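Local coordinates for protein transcriptional regulator (Streptococcus dysgalactiae, PDB 4YV9) that receives SHP peptide pheromones in quorum sensing and, as a DNA-binding Rgg-family regulator, probably controls transcription in response to them, at residues S21-E26 and D53-T58; N180-T185 and E218-E223; V137-Y142 and S170-E175. All coordinates share one frame; numbering follows the deposited sequence.

How the contacts relate
Contact 1 belongs to the helix-turn-helix part of the chain, its centre about 32 Å from the centre of the chain, whereas contacts 2 and 3 lie in the helical-repeat C-terminal part, their centres about 10 and 11 Å from that point. Contact 2 is buried, contact 1 partly buried and contact 3 a surface contact between two loops. Contacts 2 and 3 adjoin, since the 170-175 loop leads towards helix 179-197 and Phe171 and Tyr173 pack on Lys181; contact 1 touches neither. A salt bridge from a lysine marks both contact 1 and contact 2, each with bridging water nearby, while contact 3 relies on backbone atoms. All three also reach the second subunit.

Contact 1: S21-E26 and D53-T58; sequences SSLADE and DKLNIT
Lys54 and Asp25 form the strongest link, a salt bridge between the end of helix 45-54 and the loop after helix 20-23 in the N-terminal helix-turn-helix region, the part that probably binds DNA. The modelled separation of Lys54 NZ and Asp25 OD2, 2.4 Å, is very short and its exact value is doubtful. Lysine suits this place because its long chain, extended beyond CG, carries the ammonium group from the last helical turn across to the loop. That group also has neutral acceptors: it gives a weak bond of 3.4 Å from NZ to the backbone O of Leu23, and it donates to a water 2.8 Å from NZ. The same water donates to Ser22 O at 2.7 Å and to Ala24 O, so three successive carbonyls, those of Ser22, Leu23 and Ala24, are turned to account by one cation, directly or through water.

Both Asp25 oxygens have further partners: OD1 accepts from the backbone N atoms of His27 and Leu28, while OD2 is also bonded by Asn50 ND2. An aspartate therefore fits well, its short carboxylate tying the loop to both the following backbone and helix 45-54.

Apolar packing accompanies the charges. Leu23 and the aliphatic part of Lys54 run antiparallel alongside each other, bringing Leu23 CD2 to 3.6 Å from Lys54 CB. Leu23 also rests on Arg13 and Ile33, and Leu55 on Leu9, which places both leucines among the helices of the domain. Past Lys54 the chain turns in a Schellman motif, with Asn56 at positive phi and its N bonded to Asp53 O. The two leucines meet through methyl groups, Leu23 CD2 lying 4.3 Å from Leu55 CD2.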
ATOM      1  N   SER B  21     -29.050  -4.809  16.443  1.00 37.48           N
ATOM      2  CA  SER B  21     -29.027  -5.552  17.696  1.00 37.08           C
ATOM      3  C   SER B  21     -27.679  -6.242  17.969  1.00 35.44           C
ATOM      4  O   SER B  21     -27.150  -6.191  19.091  1.00 32.52           O
ATOM      5  CB  SER B  21     -30.159  -6.583  17.694  1.00 48.51           C
ATOM      6  OG  SER B  21     -30.154  -7.322  18.896  1.00 51.32           O
ATOM      7  N   SER B  22     -27.100  -6.849  16.934  1.00 37.64           N
ATOM      8  CA  SER B  22     -25.851  -7.605  17.088  1.00 37.57           C
ATOM      9  C   SER B  22     -24.658  -6.695  17.365  1.00 35.13           C
ATOM     10  O   SER B  22     -23.636  -7.139  17.879  1.00 35.57           O
ATOM     11  CB  SER B  22     -25.577  -8.451  15.840  1.00 41.27           C
ATOM     12  OG  SER B  22     -25.163  -7.639  14.757  1.00 49.00           O
ATOM     13  N   LEU B  23     -24.805  -5.408  17.045  1.00 31.96           N
ATOM     14  CA  LEU B  23     -23.757  -4.436  17.295  1.00 29.48           C
ATOM     15  C   LEU B  23     -23.835  -3.777  18.668  1.00 33.76           C
ATOM     16  O   LEU B  23     -22.851  -3.195  19.138  1.00 33.46           O
ATOM     17  CB  LEU B  23     -23.809  -3.339  16.234  1.00 28.49           C
ATOM     18  CG  LEU B  23     -23.449  -3.845  14.841  1.00 30.22           C
ATOM     19  CD1 LEU B  23     -23.487  -2.683  13.857  1.00 35.52           C
ATOM     20  CD2 LEU B  23     -22.092  -4.443  14.922  1.00 28.29           C
ATOM     21  N   ALA B  24     -25.024  -3.800  19.268  1.00 33.06           N
ATOM     22  CA  ALA B  24     -25.239  -3.180  20.568  1.00 30.59           C
ATOM     23  C   ALA B  24     -24.490  -3.912  21.674  1.00 30.62           C
ATOM     24  O   ALA B  24     -24.387  -5.133  21.655  1.00 35.91           O
ATOM     25  CB  ALA B  24     -26.758  -3.133  20.906  1.00 32.96           C
ATOM     26  N   ASP B  25     -23.992  -3.158  22.646  1.00 33.51           N
ATOM     27  CA  ASP B  25     -23.391  -3.733  23.845  1.00 36.32           C
ATOM     28  C   ASP B  25     -23.492  -2.730  24.977  1.00 37.61           C
ATOM     29  O   ASP B  25     -24.281  -1.787  24.898  1.00 39.92           O
ATOM     30  CB  ASP B  25     -21.927  -4.157  23.602  1.00 40.07           C
ATOM     31  CG  ASP B  25     -21.045  -3.015  23.108  1.00 40.38           C
ATOM     32  OD1 ASP B  25     -21.383  -1.829  23.334  1.00 40.52           O
ATOM     33  OD2 ASP B  25     -19.979  -3.314  22.520  1.00 39.09           O
ATOM     34  N   GLU B  26     -22.698  -2.927  26.030  1.00 36.50           N
ATOM     35  CA  GLU B  26     -22.667  -2.007  27.160  1.00 43.49           C
ATOM     36  C   GLU B  26     -22.223  -0.588  26.795  1.00 42.69           C
ATOM     37  O   GLU B  26     -22.425   0.341  27.570  1.00 51.08           O
ATOM     38  CB  GLU B  26     -21.745  -2.552  28.256  1.00 55.71           C
ATOM     39  CG  GLU B  26     -20.331  -2.843  27.774  1.00 59.83           C
ATOM     40  CD  GLU B  26     -19.414  -3.328  28.887  1.00 72.95           C
ATOM     41  OE1 GLU B  26     -19.690  -3.030  30.074  1.00 77.40           O
ATOM     42  OE2 GLU B  26     -18.415  -4.013  28.569  1.00 74.25           O
ATOM     43  N   ASP B  53     -15.075  -2.268  14.282  1.00 35.66           N
ATOM     44  CA  ASP B  53     -14.329  -3.479  14.585  1.00 38.02           C
ATOM     45  C   ASP B  53     -15.254  -4.710  14.553  1.00 28.35           C
ATOM     46  O   ASP B  53     -14.870  -5.767  14.044  1.00 32.13           O
ATOM     47  CB  ASP B  53     -13.634  -3.337  15.942  1.00 40.41           C
ATOM     48  CG  ASP B  53     -12.870  -4.583  16.341  1.00 42.66           C
ATOM     49  OD1 ASP B  53     -12.149  -5.142  15.502  1.00 31.93           O
ATOM     50  OD2 ASP B  53     -12.998  -5.016  17.511  1.00 48.28           O
ATOM     51  N   LYS B  54     -16.460  -4.571  15.080  1.00 30.35           N
ATOM     52  CA  LYS B  54     -17.454  -5.649  15.014  1.00 37.59           C
ATOM     53  C   LYS B  54     -17.815  -5.999  13.569  1.00 37.64           C
ATOM     54  O   LYS B  54     -18.082  -7.165  13.253  1.00 29.25           O
ATOM     55  CB  LYS B  54     -18.707  -5.267  15.807  1.00 31.93           C
ATOM     56  CG  LYS B  54     -18.423  -5.242  17.331  1.00 27.30           C
ATOM     57  CD  LYS B  54     -19.610  -4.789  18.157  1.00 33.63           C
ATOM     58  CE  LYS B  54     -19.423  -5.393  19.576  1.00 45.58           C
ATOM     59  NZ  LYS B  54     -20.175  -4.716  20.628  1.00 51.14           N
ATOM     60  N   LEU B  55     -17.798  -4.991  12.700  1.00 34.82           N
ATOM     61  CA  LEU B  55     -18.015  -5.196  11.270  1.00 33.57           C
ATOM     62  C   LEU B  55     -16.738  -5.533  10.494  1.00 33.96           C
ATOM     63  O   LEU B  55     -16.782  -5.656   9.269  1.00 34.15           O
ATOM     64  CB  LEU B  55     -18.655  -3.943  10.657  1.00 31.53           C
ATOM     65  CG  LEU B  55     -20.026  -3.544  11.218  1.00 29.68           C
ATOM     66  CD1 LEU B  55     -20.385  -2.111  10.759  1.00 31.74           C
ATOM     67  CD2 LEU B  55     -21.090  -4.524  10.760  1.00 29.25           C
ATOM     68  N   ASN B  56     -15.613  -5.669  11.203  1.00 28.10           N
ATOM     69  CA  ASN B  56     -14.302  -5.971  10.603  1.00 29.97           C
ATOM     70  C   ASN B  56     -13.871  -4.944   9.534  1.00 31.37           C
ATOM     71  O   ASN B  56     -13.313  -5.294   8.483  1.00 33.73           O
ATOM     72  CB  ASN B  56     -14.300  -7.382  10.020  1.00 32.55           C
ATOM     73  CG  ASN B  56     -14.451  -8.452  11.099  1.00 38.69           C
ATOM     74  OD1 ASN B  56     -13.630  -8.534  12.013  1.00 37.37           O
ATOM     75  ND2 ASN B  56     -15.509  -9.250  11.010  1.00 27.30           N
ATOM     76  N   ILE B  57     -14.178  -3.690   9.826  1.00 35.38           N
ATOM     77  CA  ILE B  57     -13.792  -2.539   9.016  1.00 39.69           C
ATOM     78  C   ILE B  57     -12.955  -1.647   9.915  1.00 40.54           C
ATOM     79  O   ILE B  57     -13.306  -1.400  11.069  1.00 50.35           O
ATOM     80  CB  ILE B  57     -15.012  -1.745   8.493  1.00 44.67           C
ATOM     81  CG1 ILE B  57     -15.967  -2.658   7.723  1.00 46.35           C
ATOM     82  CG2 ILE B  57     -14.563  -0.564   7.618  1.00 50.26           C
ATOM     83  CD1 ILE B  57     -17.352  -2.070   7.535  1.00 44.47           C
ATOM     84  N   THR B  58     -11.817  -1.205   9.425  1.00 44.13           N
ATOM     85  CA  THR B  58     -11.021  -0.286  10.203  1.00 48.78           C
ATOM     86  C   THR B  58     -11.392   1.149   9.772  1.00 48.28           C
ATOM     87  O   THR B  58     -11.869   1.363   8.651  1.00 43.59           O
ATOM     88  CB  THR B  58      -9.543  -0.586  10.018  1.00 48.00           C
ATOM     89  OG1 THR B  58      -8.761   0.489  10.543  1.00 64.69           O
ATOM     90  CG2 THR B  58      -9.239  -0.795   8.543  1.00 38.75           C
TER
HETATM   91  O   HOH W   1     -22.205  -6.544  20.114  1.00 39.68           O

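Contact 2: N180-T185 and E218-E223; sequences NKTLVT and ELNFYE
Lys181 reaches Glu218 because its CG stands anti to the backbone N (chi1 -177°) and the rest of the chain is extended, while Glu218 bends at chi2 (-76°) and faces it from the other segment. Lys181 NZ meets Glu218 OE2 at 2.6 Å on the anti side of the carboxylate, 23° out of its plane, in a salt bridge. Lys178 binds the other oxygen, OE1.

Beside the salt bridge, Asn220, at the N-cap position of helix 221-236, donates from ND2 to Thr182 OG1 over 3.1 Å, with the hydroxyl close to the amide plane. Two waters bridge Asn220 OD1 to the hydroxyls of Thr182 and Thr185. Thr185 OG1 also donates to Lys181 O, 2.7 Å away, from above the carbonyl plane. Threonine suits both places by pairing a hydroxyl with a methyl: Thr182 CG2 lies 3.4 Å from Glu223 OE2, and Thr185 CG2 packs on Glu223 CB.

Nearby, Tyr222 OH bonds the bound peptide's backbone and the Tyr222 ring meets Phe221 of the second subunit edge-to-face. Chemically, this buried seam pairs the charges of Lys181 and Glu218, whereas Glu223 OE2 is met by the neutral Gln186 amide.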
ATOM      1  N   ASN B 180       4.017   4.045   3.313  1.00 34.89           N
ATOM      2  CA  ASN B 180       5.196   4.828   3.688  1.00 36.37           C
ATOM      3  C   ASN B 180       6.506   4.064   3.500  1.00 38.81           C
ATOM      4  O   ASN B 180       7.533   4.664   3.214  1.00 36.03           O
ATOM      5  CB  ASN B 180       5.106   5.321   5.128  1.00 33.90           C
ATOM      6  CG  ASN B 180       4.061   6.393   5.297  1.00 41.47           C
ATOM      7  OD1 ASN B 180       3.488   6.865   4.310  1.00 39.33           O
ATOM      8  ND2 ASN B 180       3.780   6.769   6.546  1.00 38.96           N
ATOM      9  N   LYS B 181       6.469   2.750   3.670  1.00 35.25           N
ATOM     10  CA  LYS B 181       7.674   1.938   3.518  1.00 34.07           C
ATOM     11  C   LYS B 181       8.135   1.935   2.061  1.00 34.21           C
ATOM     12  O   LYS B 181       9.330   2.045   1.753  1.00 32.69           O
ATOM     13  CB  LYS B 181       7.409   0.510   4.011  1.00 34.96           C
ATOM     14  CG  LYS B 181       8.627  -0.385   3.947  1.00 34.68           C
ATOM     15  CD  LYS B 181       8.308  -1.791   4.414  1.00 33.19           C
ATOM     16  CE  LYS B 181       9.561  -2.664   4.415  1.00 37.98           C
ATOM     17  NZ  LYS B 181       9.314  -4.008   5.043  1.00 39.39           N
ATOM     18  N   THR B 182       7.179   1.816   1.153  1.00 32.33           N
ATOM     19  CA  THR B 182       7.515   1.840  -0.263  1.00 31.72           C
ATOM     20  C   THR B 182       8.114   3.203  -0.647  1.00 34.92           C
ATOM     21  O   THR B 182       9.143   3.271  -1.344  1.00 34.57           O
ATOM     22  CB  THR B 182       6.272   1.489  -1.104  1.00 34.31           C
ATOM     23  OG1 THR B 182       5.948   0.112  -0.872  1.00 34.06           O
ATOM     24  CG2 THR B 182       6.536   1.664  -2.580  1.00 30.99           C
ATOM     25  N   LEU B 183       7.517   4.281  -0.154  1.00 35.57           N
ATOM     26  CA  LEU B 183       8.073   5.613  -0.395  1.00 36.26           C
ATOM     27  C   LEU B 183       9.483   5.743   0.184  1.00 38.55           C
ATOM     28  O   LEU B 183      10.391   6.216  -0.502  1.00 34.76           O
ATOM     29  CB  LEU B 183       7.166   6.711   0.181  1.00 35.95           C
ATOM     30  CG  LEU B 183       5.874   6.992  -0.593  1.00 42.27           C
ATOM     31  CD1 LEU B 183       4.897   7.819   0.218  1.00 40.11           C
ATOM     32  CD2 LEU B 183       6.199   7.702  -1.888  1.00 45.28           C
ATOM     33  N   VAL B 184       9.663   5.352   1.444  1.00 34.08           N
ATOM     34  CA  VAL B 184      10.994   5.406   2.059  1.00 36.79           C
ATOM     35  C   VAL B 184      12.027   4.611   1.242  1.00 36.92           C
ATOM     36  O   VAL B 184      13.191   5.022   1.101  1.00 32.91           O
ATOM     37  CB  VAL B 184      10.973   4.876   3.509  1.00 34.94           C
ATOM     38  CG1 VAL B 184      12.396   4.661   4.012  1.00 33.68           C
ATOM     39  CG2 VAL B 184      10.224   5.849   4.423  1.00 36.83           C
ATOM     40  N   THR B 185      11.596   3.481   0.689  1.00 33.48           N
ATOM     41  CA  THR B 185      12.486   2.661  -0.127  1.00 31.12           C
ATOM     42  C   THR B 185      12.888   3.422  -1.393  1.00 31.23           C
ATOM     43  O   THR B 185      14.066   3.478  -1.752  1.00 36.33           O
ATOM     44  CB  THR B 185      11.829   1.313  -0.483  1.00 27.98           C
ATOM     45  OG1 THR B 185      11.457   0.634   0.732  1.00 32.32           O
ATOM     46  CG2 THR B 185      12.795   0.449  -1.268  1.00 31.88           C
ATOM     47  N   GLU B 218       9.152  -8.685   0.786  1.00 38.13           N
ATOM     48  CA  GLU B 218       8.206  -7.752   0.185  1.00 41.48           C
ATOM     49  C   GLU B 218       8.063  -8.071  -1.300  1.00 41.45           C
ATOM     50  O   GLU B 218       8.842  -8.850  -1.846  1.00 34.50           O
ATOM     51  CB  GLU B 218       8.655  -6.291   0.361  1.00 39.93           C
ATOM     52  CG  GLU B 218       8.785  -5.814   1.806  1.00 46.28           C
ATOM     53  CD  GLU B 218       7.450  -5.535   2.479  1.00 48.66           C
ATOM     54  OE1 GLU B 218       6.400  -5.618   1.801  1.00 44.43           O
ATOM     55  OE2 GLU B 218       7.454  -5.249   3.698  1.00 48.05           O
ATOM     56  N   LEU B 219       7.063  -7.484  -1.946  1.00 38.60           N
ATOM     57  CA  LEU B 219       6.944  -7.614  -3.393  1.00 40.47           C
ATOM     58  C   LEU B 219       7.783  -6.500  -3.990  1.00 36.80           C
ATOM     59  O   LEU B 219       8.972  -6.689  -4.203  1.00 36.90           O
ATOM     60  CB  LEU B 219       5.488  -7.547  -3.845  1.00 37.60           C
ATOM     61  CG  LEU B 219       4.664  -8.719  -3.292  1.00 44.35           C
ATOM     62  CD1 LEU B 219       3.187  -8.541  -3.606  1.00 47.19           C
ATOM     63  CD2 LEU B 219       5.192 -10.038  -3.832  1.00 45.23           C
ATOM     64  N   ASN B 220       7.179  -5.340  -4.221  1.00 31.08           N
ATOM     65  CA  ASN B 220       7.955  -4.152  -4.575  1.00 34.41           C
ATOM     66  C   ASN B 220       8.889  -4.382  -5.767  1.00 33.95           C
ATOM     67  O   ASN B 220      10.083  -4.072  -5.696  1.00 31.15           O
ATOM     68  CB  ASN B 220       8.784  -3.683  -3.368  1.00 33.74           C
ATOM     69  CG  ASN B 220       7.946  -2.957  -2.337  1.00 47.40           C
ATOM     70  OD1 ASN B 220       7.966  -3.299  -1.159  1.00 56.46           O
ATOM     71  ND2 ASN B 220       7.182  -1.966  -2.782  1.00 48.14           N
ATOM     72  N   PHE B 221       8.369  -4.964  -6.843  1.00 31.84           N
ATOM     73  CA  PHE B 221       9.245  -5.299  -7.963  1.00 31.94           C
ATOM     74  C   PHE B 221       9.778  -4.043  -8.668  1.00 33.07           C
ATOM     75  O   PHE B 221      10.854  -4.082  -9.257  1.00 34.53           O
ATOM     76  CB  PHE B 221       8.531  -6.187  -8.979  1.00 36.16           C
ATOM     77  CG  PHE B 221       8.535  -7.654  -8.637  1.00 35.82           C
ATOM     78  CD1 PHE B 221       8.643  -8.091  -7.323  1.00 37.57           C
ATOM     79  CD2 PHE B 221       8.401  -8.600  -9.645  1.00 37.04           C
ATOM     80  CE1 PHE B 221       8.612  -9.442  -7.022  1.00 38.67           C
ATOM     81  CE2 PHE B 221       8.392  -9.960  -9.351  1.00 40.17           C
ATOM     82  CZ  PHE B 221       8.499 -10.379  -8.038  1.00 42.83           C
ATOM     83  N   TYR B 222       9.038  -2.938  -8.630  1.00 34.13           N
ATOM     84  CA  TYR B 222       9.557  -1.728  -9.267  1.00 35.05           C
ATOM     85  C   TYR B 222      10.841  -1.283  -8.579  1.00 38.16           C
ATOM     86  O   TYR B 222      11.846  -0.981  -9.221  1.00 34.29           O
ATOM     87  CB  TYR B 222       8.536  -0.595  -9.243  1.00 31.75           C
ATOM     88  CG  TYR B 222       9.157   0.725  -9.614  1.00 37.77           C
ATOM     89  CD1 TYR B 222       9.631   0.947 -10.908  1.00 44.09           C
ATOM     90  CD2 TYR B 222       9.299   1.737  -8.679  1.00 40.59           C
ATOM     91  CE1 TYR B 222      10.202   2.146 -11.264  1.00 46.04           C
ATOM     92  CE2 TYR B 222       9.879   2.951  -9.031  1.00 44.76           C
ATOM     93  CZ  TYR B 222      10.329   3.144 -10.320  1.00 50.36           C
ATOM     94  OH  TYR B 222      10.908   4.339 -10.690  1.00 57.39           O
ATOM     95  N   GLU B 223      10.816  -1.258  -7.258  1.00 34.78           N
ATOM     96  CA  GLU B 223      11.995  -0.838  -6.524  1.00 34.02           C
ATOM     97  C   GLU B 223      13.112  -1.856  -6.660  1.00 32.34           C
ATOM     98  O   GLU B 223      14.262  -1.485  -6.709  1.00 33.79           O
ATOM     99  CB  GLU B 223      11.654  -0.609  -5.044  1.00 34.92           C
ATOM    100  CG  GLU B 223      10.702   0.563  -4.824  1.00 34.35           C
ATOM    101  CD  GLU B 223       9.248   0.219  -5.143  1.00 38.64           C
ATOM    102  OE1 GLU B 223       8.899  -0.991  -5.132  1.00 40.36           O
ATOM    103  OE2 GLU B 223       8.458   1.159  -5.380  1.00 38.16           O
TER
HETATM  104  O   HOH W   2       7.032  -1.718   1.047  1.00 41.93           O
HETATM  105  O   HOH W   3      10.304  -1.909   0.501  1.00 36.09           O

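Contact 3: V137-Y142 and S170-E175; sequences VEQWGY and SFAYSE
Trp140 and Ser170 supply the one conventional hydrogen bond of the contact. Trp140 N donates to Ser170 O over 2.8 Å, with an N-H...O angle of 157° and the donor tilted 31° from the carbonyl plane. Trp140 and Phe171 thus form a single beta bridge, their CA atoms 4.5 Å apart, rather than a sheet.

Weaker CA-H...O contacts support it. Gln139 CA lies 3.2 Å from the same Ser170 O, and Phe171 CA approaches Trp140 O at 3.5 Å. Backbone carbonyls therefore serve in both directions.

Side-chain packing is light. Ser170 CB lies obliquely by the indole, 4.1 Å from Trp140 CD1; a small serine permits this approach, and its OG bonds to Glu166 O in the preceding helix. The larger Trp140 ring packs against Glu166, Met167 and Leu148. Phe171 CB approaches Trp140 CB, but chi1 of 75° sends the ring away from the 137-142 loop, onto Lys181 and Val184 of helix 179-197. Gln139 NE2 presses on Ala172 CB at 3.1 Å, a tight and somewhat doubtful contact; even the small alanine methyl is crowded here.

Loops joining successive helices meet here, as at the ends of the stacked helical hairpins in TPR-like repeat domains, the clan to which this region belongs.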
ATOM      1  N   VAL B 137      11.650  16.075  13.913  1.00 45.63           N
ATOM      2  CA  VAL B 137      10.561  15.100  13.993  1.00 44.87           C
ATOM      3  C   VAL B 137      11.037  13.735  14.563  1.00 51.68           C
ATOM      4  O   VAL B 137      12.148  13.303  14.267  1.00 48.28           O
ATOM      5  CB  VAL B 137       9.928  14.916  12.593  1.00 39.21           C
ATOM      6  CG1 VAL B 137       9.080  13.683  12.536  1.00 48.24           C
ATOM      7  CG2 VAL B 137       9.098  16.160  12.210  1.00 39.40           C
ATOM      8  N   GLU B 138      10.215  13.070  15.383  1.00 48.54           N
ATOM      9  CA  GLU B 138      10.603  11.790  15.997  1.00 53.84           C
ATOM     10  C   GLU B 138      10.203  10.566  15.158  1.00 57.61           C
ATOM     11  O   GLU B 138      10.890   9.537  15.166  1.00 69.00           O
ATOM     12  CB  GLU B 138      10.007  11.668  17.403  1.00 64.67           C
ATOM     13  CG  GLU B 138      10.479  12.712  18.389  1.00 78.97           C
ATOM     14  CD  GLU B 138      11.966  12.594  18.732  1.00 94.88           C
ATOM     15  OE1 GLU B 138      12.548  11.484  18.619  1.00 96.99           O
ATOM     16  OE2 GLU B 138      12.545  13.623  19.146  1.00101.46           O
ATOM     17  N   GLN B 139       9.071  10.692  14.478  1.00 48.02           N
ATOM     18  CA  GLN B 139       8.582   9.734  13.497  1.00 50.05           C
ATOM     19  C   GLN B 139       8.125  10.385  12.214  1.00 47.17           C
ATOM     20  O   GLN B 139       7.274  11.269  12.194  1.00 53.32           O
ATOM     21  CB  GLN B 139       7.490   8.875  14.126  1.00 53.54           C
ATOM     22  CG  GLN B 139       6.083   8.811  13.503  1.00 70.48           C
ATOM     23  CD  GLN B 139       5.336   7.609  14.061  1.00 78.10           C
ATOM     24  OE1 GLN B 139       5.719   7.123  15.128  1.00 86.67           O
ATOM     25  NE2 GLN B 139       4.192   7.215  13.433  1.00 76.26           N
ATOM     26  N   TRP B 140       8.725   9.919  11.134  1.00 41.54           N
ATOM     27  CA  TRP B 140       8.471  10.434   9.811  1.00 39.36           C
ATOM     28  C   TRP B 140       7.175   9.840   9.294  1.00 42.62           C
ATOM     29  O   TRP B 140       6.989   8.624   9.307  1.00 46.56           O
ATOM     30  CB  TRP B 140       9.635  10.093   8.898  1.00 33.95           C
ATOM     31  CG  TRP B 140      10.850  10.928   9.107  1.00 37.57           C
ATOM     32  CD1 TRP B 140      11.529  11.120  10.262  1.00 39.94           C
ATOM     33  CD2 TRP B 140      11.550  11.665   8.100  1.00 37.31           C
ATOM     34  NE1 TRP B 140      12.606  11.936  10.047  1.00 40.63           N
ATOM     35  CE2 TRP B 140      12.641  12.289   8.721  1.00 38.41           C
ATOM     36  CE3 TRP B 140      11.346  11.866   6.730  1.00 37.64           C
ATOM     37  CZ2 TRP B 140      13.541  13.101   8.027  1.00 38.30           C
ATOM     38  CZ3 TRP B 140      12.239  12.665   6.035  1.00 43.21           C
ATOM     39  CH2 TRP B 140      13.325  13.278   6.688  1.00 40.88           C
ATOM     40  N   GLY B 141       6.266  10.702   8.863  1.00 39.12           N
ATOM     41  CA  GLY B 141       5.015  10.246   8.289  1.00 39.10           C
ATOM     42  C   GLY B 141       5.018  10.608   6.823  1.00 36.03           C
ATOM     43  O   GLY B 141       6.024  11.079   6.303  1.00 33.13           O
ATOM     44  N   TYR B 142       3.892  10.372   6.158  1.00 35.18           N
ATOM     45  CA  TYR B 142       3.727  10.738   4.751  1.00 37.73           C
ATOM     46  C   TYR B 142       4.161  12.187   4.466  1.00 32.92           C
ATOM     47  O   TYR B 142       4.876  12.455   3.494  1.00 31.73           O
ATOM     48  CB  TYR B 142       2.263  10.529   4.363  1.00 36.18           C
ATOM     49  CG  TYR B 142       1.946  10.707   2.906  1.00 38.03           C
ATOM     50  CD1 TYR B 142       2.283   9.731   1.983  1.00 36.98           C
ATOM     51  CD2 TYR B 142       1.263  11.838   2.456  1.00 39.39           C
ATOM     52  CE1 TYR B 142       1.979   9.890   0.620  1.00 39.15           C
ATOM     53  CE2 TYR B 142       0.948  11.999   1.117  1.00 43.04           C
ATOM     54  CZ  TYR B 142       1.308  11.023   0.202  1.00 46.09           C
ATOM     55  OH  TYR B 142       0.992  11.181  -1.131  1.00 52.28           O
ATOM     56  N   SER B 170      13.221   5.931  11.251  1.00 48.13           N
ATOM     57  CA  SER B 170      12.147   6.519  12.038  1.00 54.34           C
ATOM     58  C   SER B 170      10.806   6.645  11.320  1.00 50.34           C
ATOM     59  O   SER B 170       9.998   7.485  11.692  1.00 60.58           O
ATOM     60  CB  SER B 170      12.568   7.911  12.515  1.00 69.82           C
ATOM     61  OG  SER B 170      13.906   7.907  12.980  1.00 82.01           O
ATOM     62  N   PHE B 171      10.552   5.846  10.295  1.00 44.20           N
ATOM     63  CA  PHE B 171       9.259   5.957   9.625  1.00 41.51           C
ATOM     64  C   PHE B 171       8.334   4.902  10.197  1.00 50.40           C
ATOM     65  O   PHE B 171       8.790   3.892  10.736  1.00 53.86           O
ATOM     66  CB  PHE B 171       9.379   5.794   8.108  1.00 39.12           C
ATOM     67  CG  PHE B 171       9.608   4.379   7.673  1.00 44.28           C
ATOM     68  CD1 PHE B 171      10.888   3.842   7.664  1.00 40.59           C
ATOM     69  CD2 PHE B 171       8.542   3.577   7.289  1.00 39.65           C
ATOM     70  CE1 PHE B 171      11.096   2.523   7.281  1.00 45.56           C
ATOM     71  CE2 PHE B 171       8.746   2.278   6.900  1.00 43.06           C
ATOM     72  CZ  PHE B 171      10.020   1.740   6.899  1.00 44.19           C
ATOM     73  N   ALA B 172       7.033   5.123  10.076  1.00 54.35           N
ATOM     74  CA  ALA B 172       6.083   4.160  10.619  1.00 66.17           C
ATOM     75  C   ALA B 172       5.297   3.471   9.517  1.00 57.77           C
ATOM     76  O   ALA B 172       4.816   4.125   8.588  1.00 55.55           O
ATOM     77  CB  ALA B 172       5.139   4.842  11.594  1.00 72.20           C
ATOM     78  N   TYR B 173       5.178   2.150   9.619  1.00 60.88           N
ATOM     79  CA  TYR B 173       4.261   1.411   8.760  1.00 62.61           C
ATOM     80  C   TYR B 173       3.616   0.265   9.511  1.00 63.39           C
ATOM     81  O   TYR B 173       4.014  -0.063  10.629  1.00 70.75           O
ATOM     82  CB  TYR B 173       4.972   0.880   7.511  1.00 60.98           C
ATOM     83  CG  TYR B 173       5.875  -0.320   7.722  1.00 56.32           C
ATOM     84  CD1 TYR B 173       7.148  -0.172   8.257  1.00 63.69           C
ATOM     85  CD2 TYR B 173       5.468  -1.598   7.352  1.00 55.74           C
ATOM     86  CE1 TYR B 173       7.993  -1.269   8.430  1.00 60.21           C
ATOM     87  CE2 TYR B 173       6.299  -2.702   7.531  1.00 57.71           C
ATOM     88  CZ  TYR B 173       7.561  -2.529   8.068  1.00 63.06           C
ATOM     89  OH  TYR B 173       8.397  -3.612   8.240  1.00 62.38           O
ATOM     90  N   SER B 174       2.612  -0.346   8.897  1.00 58.20           N
ATOM     91  CA  SER B 174       2.043  -1.565   9.452  1.00 62.10           C
ATOM     92  C   SER B 174       2.001  -2.630   8.380  1.00 59.52           C
ATOM     93  O   SER B 174       2.209  -2.347   7.198  1.00 58.98           O
ATOM     94  CB  SER B 174       0.636  -1.327  10.006  1.00 63.93           C
ATOM     95  OG  SER B 174      -0.310  -1.207   8.955  1.00 66.23           O
ATOM     96  N   GLU B 175       1.703  -3.850   8.800  1.00 59.43           N
ATOM     97  CA  GLU B 175       1.590  -4.965   7.887  1.00 65.20           C
ATOM     98  C   GLU B 175       0.486  -4.695   6.854  1.00 67.62           C
ATOM     99  O   GLU B 175       0.582  -5.134   5.710  1.00 67.96           O
ATOM    100  CB  GLU B 175       1.327  -6.260   8.670  1.00 68.81           C
ATOM    101  CG  GLU B 175       2.265  -6.453   9.883  1.00 78.64           C
ATOM    102  CD  GLU B 175       1.856  -7.613  10.819  1.00 91.77           C
ATOM    103  OE1 GLU B 175       1.104  -8.516  10.388  1.00 96.52           O
ATOM    104  OE2 GLU B 175       2.293  -7.625  11.994  1.00 89.57           O
TER